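Local coordinates for protein endolysin PlyC, small cell-wall binding subunit (Streptococcus phage C1, PDB 4F87) that forms the octameric ring of the phage endolysin PlyC and binds the streptococcal cell wall, while the holoenzyme degrades host peptidoglycan during lysis, at residues G16-T21 / G48-I53. Numbering follows the deposited sequence.
Sequences GFLFHT and GFQQII
Leu18 and Ile53 carry this buried apolar contact between a strand and the turn that leaves a helix. No hydrogen bond crosses it. Leu18 touches the helix end through its CD1 branch. This methyl meets Gln50 CG at 3.6 Å. It also lies 3.9 Å from Phe49 CB. The side chains of Leu18 and Gln50 cross at about a right angle. Gln50 touches through CG, while its amide NE2 is hydrogen-bonded to Ser55 OG. Only CB of Phe49 reaches Leu18; its side chain goes on to pack on Ile33 of strand 29-33.

Ile53 packs on the strand backbone at Gly16 and Phe17. A chi1 of 57° with an extended chi2 of 175° carries its CD1 to within 3.9 Å of Phe17 CA. More loosely, Ile53 CD1 packs on the Leu18 side chain, 4.3 Å from CG. Ile53 CB sits 3.5 Å from Gly16 O. The turn is held from within, because Phe49 O accepts from both Ile52 N and Ile53 N.

Strand 16-20 is an inner strand of the sheet, between 29-33 and 55-57. Helix 43-50 packs on the Leu18 face through this contact. Phe17 and Phe19 point the other way, toward helix 63-70. Near Gln50 lies Tyr29, a cell-wall interaction site, whose ring stacks with His20. Phe49 also packs on Ile66 of a neighbouring subunit of the octamer.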
ATOM      1  N   GLY B  16       1.420  16.869  -2.020  1.00 19.17           N
ATOM      2  CA  GLY B  16       1.823  18.048  -2.775  1.00 18.97           C
ATOM      3  C   GLY B  16       3.210  18.501  -2.435  1.00 18.27           C
ATOM      4  O   GLY B  16       4.014  17.730  -1.903  1.00 19.37           O
ATOM      5  N   PHE B  17       3.499  19.769  -2.744  1.00 17.24           N
ATOM      6  CA  PHE B  17       4.816  20.294  -2.472  1.00 16.25           C
ATOM      7  C   PHE B  17       4.764  21.805  -2.439  1.00 16.89           C
ATOM      8  O   PHE B  17       3.889  22.423  -3.064  1.00 17.15           O
ATOM      9  CB  PHE B  17       5.849  19.835  -3.545  1.00 17.97           C
ATOM     10  CG  PHE B  17       5.461  20.125  -4.976  1.00 17.63           C
ATOM     11  CD1 PHE B  17       5.781  21.341  -5.569  1.00 18.40           C
ATOM     12  CD2 PHE B  17       4.774  19.183  -5.734  1.00 20.58           C
ATOM     13  CE1 PHE B  17       5.387  21.624  -6.881  1.00 18.75           C
ATOM     14  CE2 PHE B  17       4.428  19.455  -7.069  1.00 22.89           C
ATOM     15  CZ  PHE B  17       4.745  20.668  -7.628  1.00 20.18           C
ATOM     16  N   LEU B  18       5.718  22.385  -1.724  1.00 15.92           N
ATOM     17  CA  LEU B  18       5.964  23.827  -1.755  1.00 15.78           C
ATOM     18  C   LEU B  18       6.933  24.095  -2.915  1.00 16.98           C
ATOM     19  O   LEU B  18       7.785  23.234  -3.235  1.00 16.00           O
ATOM     20  CB  LEU B  18       6.660  24.259  -0.475  1.00 16.46           C
ATOM     21  CG  LEU B  18       5.752  24.273   0.737  1.00 18.79           C
ATOM     22  CD1 LEU B  18       6.553  23.987   1.976  1.00 21.24           C
ATOM     23  CD2 LEU B  18       5.073  25.646   0.869  1.00 20.92           C
ATOM     24  N   PHE B  19       6.826  25.281  -3.527  1.00 15.25           N
ATOM     25  CA  PHE B  19       7.766  25.655  -4.566  1.00 15.25           C
ATOM     26  C   PHE B  19       8.101  27.126  -4.506  1.00 16.24           C
ATOM     27  O   PHE B  19       7.275  27.966  -4.100  1.00 16.46           O
ATOM     28  CB  PHE B  19       7.287  25.230  -5.983  1.00 15.90           C
ATOM     29  CG  PHE B  19       5.966  25.772  -6.477  1.00 15.52           C
ATOM     30  CD1 PHE B  19       5.922  26.777  -7.443  1.00 16.66           C
ATOM     31  CD2 PHE B  19       4.763  25.230  -6.030  1.00 16.52           C
ATOM     32  CE1 PHE B  19       4.705  27.225  -7.946  1.00 16.89           C
ATOM     33  CE2 PHE B  19       3.544  25.703  -6.516  1.00 17.80           C
ATOM     34  CZ  PHE B  19       3.523  26.688  -7.481  1.00 16.50           C
ATOM     35  N   HIS B  20       9.340  27.449  -4.876  1.00 14.42           N
ATOM     36  CA  HIS B  20       9.820  28.824  -4.968  1.00 14.32           C
ATOM     37  C   HIS B  20      10.990  28.834  -5.939  1.00 14.94           C
ATOM     38  O   HIS B  20      11.520  27.760  -6.279  1.00 14.89           O
ATOM     39  CB  HIS B  20      10.285  29.360  -3.583  1.00 15.77           C
ATOM     40  CG  HIS B  20      11.590  28.799  -3.117  1.00 16.66           C
ATOM     41  ND1 HIS B  20      11.682  27.510  -2.616  1.00 17.40           N
ATOM     42  CD2 HIS B  20      12.825  29.347  -3.144  1.00 18.54           C
ATOM     43  CE1 HIS B  20      12.958  27.320  -2.335  1.00 18.85           C
ATOM     44  NE2 HIS B  20      13.690  28.399  -2.626  1.00 19.77           N
ATOM     45  N   THR B  21      11.410  30.022  -6.365  1.00 15.67           N
ATOM     46  CA  THR B  21      12.622  30.163  -7.148  1.00 15.16           C
ATOM     47  C   THR B  21      13.645  30.966  -6.397  1.00 18.42           C
ATOM     48  O   THR B  21      13.291  31.935  -5.706  1.00 18.44           O
ATOM     49  CB  THR B  21      12.352  30.779  -8.554  1.00 16.12           C
ATOM     50  OG1 THR B  21      13.587  30.845  -9.275  1.00 17.26           O
ATOM     51  CG2 THR B  21      11.789  32.204  -8.508  1.00 18.80           C
ATOM     52  N   GLY B  48       5.756  25.260   8.568  1.00 17.13           N
ATOM     53  CA  GLY B  48       4.779  24.266   8.981  1.00 17.04           C
ATOM     54  C   GLY B  48       4.580  23.180   7.938  1.00 17.41           C
ATOM     55  O   GLY B  48       4.706  21.980   8.235  1.00 17.35           O
ATOM     56  N   PHE B  49       4.342  23.595   6.668  1.00 15.91           N
ATOM     57  CA  PHE B  49       4.162  22.583   5.626  1.00 15.43           C
ATOM     58  C   PHE B  49       5.434  21.828   5.296  1.00 16.58           C
ATOM     59  O   PHE B  49       5.334  20.666   4.898  1.00 16.88           O
ATOM     60  CB  PHE B  49       3.524  23.189   4.371  1.00 16.54           C
ATOM     61  CG  PHE B  49       2.021  23.228   4.552  1.00 17.75           C
ATOM     62  CD1 PHE B  49       1.241  22.110   4.274  1.00 19.27           C
ATOM     63  CD2 PHE B  49       1.401  24.336   5.116  1.00 19.19           C
ATOM     64  CE1 PHE B  49      -0.137  22.101   4.521  1.00 20.83           C
ATOM     65  CE2 PHE B  49       0.024  24.335   5.356  1.00 21.51           C
ATOM     66  CZ  PHE B  49      -0.740  23.212   5.078  1.00 21.03           C
ATOM     67  N   GLN B  50       6.613  22.430   5.543  1.00 16.10           N
ATOM     68  CA  GLN B  50       7.875  21.705   5.335  1.00 16.77           C
ATOM     69  C   GLN B  50       7.998  20.505   6.283  1.00 19.11           C
ATOM     70  O   GLN B  50       8.811  19.619   6.022  1.00 20.61           O
ATOM     71  CB  GLN B  50       9.088  22.634   5.467  1.00 18.27           C
ATOM     72  CG  GLN B  50       9.268  23.498   4.223  1.00 20.01           C
ATOM     73  CD  GLN B  50      10.344  24.532   4.329  1.00 25.10           C
ATOM     74  OE1 GLN B  50      10.727  24.959   5.425  1.00 25.10           O
ATOM     75  NE2 GLN B  50      10.817  24.975   3.152  1.00 23.02           N
ATOM     76  N   GLN B  51       7.165  20.424   7.328  1.00 17.59           N
ATOM     77  CA  GLN B  51       7.200  19.246   8.205  1.00 18.91           C
ATOM     78  C   GLN B  51       6.473  18.067   7.575  1.00 22.45           C
ATOM     79  O   GLN B  51       6.689  16.925   8.027  1.00 24.03           O
ATOM     80  CB  GLN B  51       6.519  19.556   9.542  1.00 20.40           C
ATOM     81  CG  GLN B  51       7.233  20.667  10.331  1.00 22.84           C
ATOM     82  CD  GLN B  51       8.487  20.151  11.027  1.00 54.41           C
ATOM     83  OE1 GLN B  51       8.432  19.463  12.055  1.00 61.32           O
ATOM     84  NE2 GLN B  51       9.643  20.441  10.464  1.00 42.21           N
ATOM     85  N   ILE B  52       5.590  18.303   6.580  1.00 18.14           N
ATOM     86  CA  ILE B  52       4.771  17.215   6.029  1.00 18.42           C
ATOM     87  C   ILE B  52       4.864  17.025   4.517  1.00 18.14           C
ATOM     88  O   ILE B  52       4.473  15.952   4.047  1.00 19.69           O
ATOM     89  CB  ILE B  52       3.293  17.337   6.487  1.00 19.62           C
ATOM     90  CG1 ILE B  52       2.637  18.669   6.036  1.00 19.12           C
ATOM     91  CG2 ILE B  52       3.145  17.105   8.003  1.00 20.42           C
ATOM     92  CD1 ILE B  52       1.069  18.666   6.140  1.00 21.67           C
ATOM     93  N   ILE B  53       5.327  18.033   3.751  1.00 17.50           N
ATOM     94  CA  ILE B  53       5.444  17.859   2.306  1.00 17.44           C
ATOM     95  C   ILE B  53       6.804  18.349   1.838  1.00 18.94           C
ATOM     96  O   ILE B  53       7.412  19.209   2.483  1.00 18.08           O
ATOM     97  CB  ILE B  53       4.288  18.547   1.508  1.00 18.20           C
ATOM     98  CG1 ILE B  53       4.193  20.048   1.811  1.00 17.92           C
ATOM     99  CG2 ILE B  53       2.946  17.822   1.699  1.00 20.17           C
ATOM    100  CD1 ILE B  53       3.144  20.814   0.970  1.00 19.79           C
TER